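Local coordinates for Tol-Pal system protein TolB (Acinetobacter baumannii, PDB 7MX5) that probably takes part in outer membrane invagination during cell division and in maintaining outer membrane integrity, as the periplasmic component of the Tol-Pal system, at residues M228-Q242 against R252-Y265. Residues are numbered along the deposited sequence; the frame is centred on the assembly and turned at random.
Sequences MLFTASMNGNPEIYQ and RMTNDSGIDTEARY
Ile240 packs against Thr261 and Ala263, joining the hairpin 228-242 to the segment 252-265 that folds back against it. With CG1 beside the backbone N (chi1 -71°), CG1 packs between Thr261 CG2 and the methyl of Ala263, CG2 lies 3.7 Å from Ala263 CB, on the same side of that methyl as CG1, and CD1 runs on to Thr261 CG2, 3.6 Å away. Phe274 of the neighbouring strand 271-276 also packs on this isoleucine. At one end of the row, Leu229 meets the second segment along its length: CB lies 4.0 Å from both Ala263 CB and Tyr265 CE2, CG reaches the CZ and OH end of the tyrosine, and CD1 lies over the centre of its ring in a CH-pi contact, 3.5 Å from CD1 to the ring centroid and 12° from its normal. The amide of Gln242 comes to the edge of the same ring, and NE2 makes a weak hydrogen bond to Tyr265 OH. The fold is a beta-propeller: residues 228-242 supply the two middle strands of one four-stranded blade, residue 252 ends its outermost strand, and the chain then crosses to the first strand of the next blade at 263-265. On the polar side, Thr231 OG1 donates to Thr261 O over 2.8 Å from above the carbonyl plane, and the same hydroxyl accepts from a water that in turn accepts from Ala263 N. The Thr261 hydroxyl itself turns to Thr275 O. Where the blade's last strand ends, Met253 N bonds to Ile240 O at 3.0 Å, and Arg252 CB lies 3.3 Å from Tyr241 CE2. The methionine chain bends at chi2 and chi3 to lay SD and CE alongside Gln242, and Pro238 CG sits against Ile259 O and Asp260.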
# COMPACT_ATOMS: atom_id res chain seq x y z
N MET A 228 0.76 -0.96 -20.91
CA MET A 228 -0.17 -1.41 -19.89
C MET A 228 -0.61 -2.83 -20.20
O MET A 228 -0.92 -3.15 -21.35
CB MET A 228 -1.39 -0.49 -19.80
CG MET A 228 -2.56 -1.07 -19.02
SD MET A 228 -4.11 -0.18 -19.27
CE MET A 228 -4.90 -1.25 -20.46
N LEU A 229 -0.63 -3.68 -19.17
CA LEU A 229 -1.16 -5.03 -19.29
C LEU A 229 -2.59 -5.07 -18.78
O LEU A 229 -2.98 -4.30 -17.90
CB LEU A 229 -0.30 -6.02 -18.50
CG LEU A 229 1.08 -6.36 -19.07
CD1 LEU A 229 1.96 -6.94 -17.98
CD2 LEU A 229 0.97 -7.32 -20.24
N PHE A 230 -3.38 -5.98 -19.34
CA PHE A 230 -4.76 -6.16 -18.91
C PHE A 230 -5.22 -7.55 -19.31
O PHE A 230 -4.66 -8.18 -20.21
CB PHE A 230 -5.68 -5.08 -19.50
CG PHE A 230 -5.76 -5.09 -21.00
CD1 PHE A 230 -4.75 -4.53 -21.77
CD2 PHE A 230 -6.86 -5.63 -21.64
CE1 PHE A 230 -4.83 -4.53 -23.15
CE2 PHE A 230 -6.94 -5.63 -23.02
CZ PHE A 230 -5.93 -5.08 -23.78
N THR A 231 -6.26 -8.02 -18.62
CA THR A 231 -6.86 -9.31 -18.88
C THR A 231 -8.13 -9.14 -19.69
O THR A 231 -8.92 -8.22 -19.44
CB THR A 231 -7.16 -10.05 -17.57
OG1 THR A 231 -6.08 -9.87 -16.65
CG2 THR A 231 -7.35 -11.54 -17.84
N ALA A 232 -8.33 -10.03 -20.66
CA ALA A 232 -9.51 -9.98 -21.51
C ALA A 232 -9.71 -11.34 -22.16
O ALA A 232 -8.73 -12.01 -22.52
CB ALA A 232 -9.37 -8.89 -22.58
N SER A 233 -10.97 -11.73 -22.32
CA SER A 233 -11.34 -12.99 -22.94
C SER A 233 -12.28 -12.67 -24.10
O SER A 233 -13.49 -12.62 -23.92
CB SER A 233 -12.01 -13.93 -21.94
OG SER A 233 -12.87 -13.22 -21.07
N MET A 234 -11.71 -12.45 -25.29
CA MET A 234 -12.54 -12.20 -26.46
C MET A 234 -13.55 -13.33 -26.64
O MET A 234 -14.75 -13.08 -26.82
CB MET A 234 -11.66 -12.06 -27.71
CG MET A 234 -11.65 -10.67 -28.35
SD MET A 234 -13.20 -9.72 -28.40
CE MET A 234 -14.37 -10.88 -29.09
N ASN A 235 -13.09 -14.57 -26.55
CA ASN A 235 -13.97 -15.73 -26.55
C ASN A 235 -13.48 -16.72 -25.51
O ASN A 235 -12.29 -17.07 -25.49
CB ASN A 235 -14.03 -16.38 -27.94
CG ASN A 235 -13.96 -17.90 -27.88
OD1 ASN A 235 -14.99 -18.58 -27.82
ND2 ASN A 235 -12.75 -18.44 -27.91
N GLY A 236 -14.38 -17.15 -24.64
CA GLY A 236 -14.08 -18.21 -23.70
C GLY A 236 -13.28 -17.82 -22.47
O GLY A 236 -13.85 -17.36 -21.47
N ASN A 237 -11.96 -17.99 -22.53
CA ASN A 237 -11.13 -17.96 -21.34
C ASN A 237 -10.26 -16.71 -21.28
O ASN A 237 -9.79 -16.22 -22.31
CB ASN A 237 -10.24 -19.21 -21.29
CG ASN A 237 -10.93 -20.44 -21.83
OD1 ASN A 237 -11.05 -20.62 -23.04
ND2 ASN A 237 -11.40 -21.30 -20.93
N PRO A 238 -10.03 -16.17 -20.08
CA PRO A 238 -9.26 -14.93 -19.95
C PRO A 238 -7.85 -15.09 -20.49
O PRO A 238 -7.26 -16.18 -20.43
CB PRO A 238 -9.25 -14.67 -18.44
CG PRO A 238 -10.42 -15.45 -17.92
CD PRO A 238 -10.46 -16.68 -18.77
N GLU A 239 -7.31 -14.00 -21.03
CA GLU A 239 -5.96 -13.97 -21.58
C GLU A 239 -5.31 -12.64 -21.24
O GLU A 239 -5.99 -11.63 -21.01
CB GLU A 239 -5.97 -14.17 -23.11
CG GLU A 239 -5.60 -15.56 -23.57
CD GLU A 239 -6.34 -15.98 -24.82
OE1 GLU A 239 -7.00 -15.12 -25.44
OE2 GLU A 239 -6.27 -17.18 -25.19
N ILE A 240 -3.98 -12.64 -21.21
CA ILE A 240 -3.21 -11.44 -20.89
C ILE A 240 -2.86 -10.71 -22.19
O ILE A 240 -2.39 -11.32 -23.15
CB ILE A 240 -1.93 -11.79 -20.11
CG1 ILE A 240 -2.28 -12.24 -18.69
CG2 ILE A 240 -0.98 -10.60 -20.07
CD1 ILE A 240 -1.83 -13.65 -18.37
N TYR A 241 -3.10 -9.40 -22.20
CA TYR A 241 -2.78 -8.54 -23.32
C TYR A 241 -1.88 -7.41 -22.85
O TYR A 241 -1.98 -6.95 -21.71
CB TYR A 241 -4.05 -7.95 -23.95
CG TYR A 241 -4.95 -8.96 -24.62
CD1 TYR A 241 -5.89 -9.68 -23.88
CD2 TYR A 241 -4.85 -9.22 -25.98
CE1 TYR A 241 -6.71 -10.61 -24.49
CE2 TYR A 241 -5.67 -10.14 -26.59
CZ TYR A 241 -6.59 -10.84 -25.84
OH TYR A 241 -7.41 -11.76 -26.45
N GLN A 242 -0.99 -6.96 -23.74
CA GLN A 242 -0.17 -5.78 -23.49
C GLN A 242 -0.59 -4.67 -24.44
O GLN A 242 -0.66 -4.89 -25.66
CB GLN A 242 1.32 -6.07 -23.65
CG GLN A 242 2.19 -4.92 -23.15
CD GLN A 242 3.67 -5.17 -23.33
OE1 GLN A 242 4.08 -6.14 -23.97
NE2 GLN A 242 4.49 -4.29 -22.76
N ARG A 252 -1.83 -10.01 -27.94
CA ARG A 252 -1.92 -10.93 -26.81
C ARG A 252 -0.59 -11.61 -26.51
O ARG A 252 0.33 -11.64 -27.33
CB ARG A 252 -3.00 -11.97 -27.08
CG ARG A 252 -2.68 -12.97 -28.16
CD ARG A 252 -3.44 -14.25 -27.91
NE ARG A 252 -2.80 -15.04 -26.86
CZ ARG A 252 -2.06 -16.12 -27.08
NH1 ARG A 252 -1.88 -16.58 -28.30
NH2 ARG A 252 -1.50 -16.74 -26.05
N MET A 253 -0.51 -12.18 -25.30
CA MET A 253 0.73 -12.77 -24.82
C MET A 253 0.59 -14.21 -24.33
O MET A 253 1.25 -15.10 -24.88
CB MET A 253 1.33 -11.89 -23.71
CG MET A 253 1.06 -10.41 -23.87
SD MET A 253 2.38 -9.58 -24.78
CE MET A 253 3.52 -9.24 -23.44
N THR A 254 -0.19 -14.45 -23.28
CA THR A 254 -0.16 -15.80 -22.74
C THR A 254 -1.36 -16.70 -22.47
O THR A 254 -1.85 -17.40 -23.35
CB THR A 254 0.69 -15.86 -21.43
OG1 THR A 254 1.52 -14.70 -21.29
CG2 THR A 254 1.56 -17.11 -21.41
N ASN A 255 -1.82 -16.66 -21.22
CA ASN A 255 -2.80 -17.63 -20.74
C ASN A 255 -4.23 -17.95 -21.13
O ASN A 255 -5.16 -17.25 -20.78
CB ASN A 255 -2.67 -17.77 -19.25
CG ASN A 255 -2.01 -19.04 -18.89
OD1 ASN A 255 -2.51 -19.80 -18.09
ND2 ASN A 255 -0.92 -19.31 -19.54
N ASP A 256 -4.39 -19.06 -21.83
CA ASP A 256 -5.74 -19.54 -22.09
C ASP A 256 -5.95 -20.80 -21.25
O ASP A 256 -6.08 -21.91 -21.76
CB ASP A 256 -5.89 -19.83 -23.60
CG ASP A 256 -7.33 -20.08 -24.02
OD1 ASP A 256 -8.12 -20.59 -23.20
OD2 ASP A 256 -7.66 -19.79 -25.19
N SER A 257 -5.98 -20.62 -19.92
CA SER A 257 -5.84 -21.73 -18.99
C SER A 257 -7.11 -22.09 -18.23
O SER A 257 -7.07 -23.01 -17.41
CB SER A 257 -4.71 -21.45 -17.99
OG SER A 257 -5.00 -20.29 -17.22
N GLY A 258 -8.21 -21.38 -18.45
CA GLY A 258 -9.47 -21.76 -17.84
C GLY A 258 -9.77 -21.14 -16.50
O GLY A 258 -10.81 -21.46 -15.90
N ILE A 259 -8.90 -20.27 -15.98
CA ILE A 259 -9.17 -19.51 -14.77
C ILE A 259 -8.91 -18.03 -15.07
O ILE A 259 -8.29 -17.68 -16.08
CB ILE A 259 -8.32 -19.97 -13.57
CG1 ILE A 259 -6.82 -19.87 -13.90
CG2 ILE A 259 -8.69 -21.39 -13.16
CD1 ILE A 259 -5.94 -19.82 -12.67
N ASP A 260 -9.39 -17.17 -14.18
CA ASP A 260 -9.16 -15.74 -14.31
C ASP A 260 -7.75 -15.40 -13.84
O ASP A 260 -7.30 -15.88 -12.80
CB ASP A 260 -10.19 -14.95 -13.52
CG ASP A 260 -10.75 -13.78 -14.31
OD1 ASP A 260 -9.96 -12.90 -14.72
OD2 ASP A 260 -11.98 -13.74 -14.52
N THR A 261 -7.07 -14.56 -14.61
CA THR A 261 -5.67 -14.24 -14.36
C THR A 261 -5.47 -12.73 -14.34
O THR A 261 -6.32 -11.96 -14.80
CB THR A 261 -4.76 -14.87 -15.42
OG1 THR A 261 -3.39 -14.63 -15.07
CG2 THR A 261 -5.04 -14.27 -16.79
N GLU A 262 -4.34 -12.32 -13.77
CA GLU A 262 -3.94 -10.92 -13.70
C GLU A 262 -2.43 -10.83 -13.91
O GLU A 262 -1.68 -11.63 -13.36
CB GLU A 262 -4.31 -10.29 -12.35
CG GLU A 262 -5.73 -10.57 -11.88
CD GLU A 262 -5.81 -11.84 -11.04
OE1 GLU A 262 -4.76 -12.46 -10.79
OE2 GLU A 262 -6.94 -12.21 -10.64
N ALA A 263 -2.01 -9.86 -14.71
CA ALA A 263 -0.60 -9.66 -15.03
C ALA A 263 -0.07 -8.43 -14.31
O ALA A 263 -0.74 -7.39 -14.26
CB ALA A 263 -0.40 -9.51 -16.54
N ARG A 264 1.14 -8.54 -13.76
CA ARG A 264 1.78 -7.46 -13.01
C ARG A 264 3.22 -7.34 -13.46
O ARG A 264 3.98 -8.32 -13.41
CB ARG A 264 1.71 -7.72 -11.50
CG ARG A 264 0.30 -7.93 -10.97
CD ARG A 264 -0.22 -6.68 -10.27
NE ARG A 264 -1.63 -6.80 -9.92
CZ ARG A 264 -2.16 -6.35 -8.79
NH1 ARG A 264 -1.42 -5.76 -7.86
NH2 ARG A 264 -3.46 -6.50 -8.58
N TYR A 265 3.61 -6.14 -13.90
CA TYR A 265 4.97 -5.91 -14.38
C TYR A 265 5.99 -6.09 -13.26
O TYR A 265 5.73 -5.75 -12.10
CB TYR A 265 5.10 -4.50 -14.95
CG TYR A 265 4.48 -4.29 -16.31
CD1 TYR A 265 5.15 -4.68 -17.47
CD2 TYR A 265 3.24 -3.68 -16.44
CE1 TYR A 265 4.59 -4.48 -18.72
CE2 TYR A 265 2.68 -3.47 -17.69
CZ TYR A 265 3.35 -3.87 -18.82
OH TYR A 265 2.79 -3.66 -20.06
O HOH W 1 -3.83 -8.07 -15.95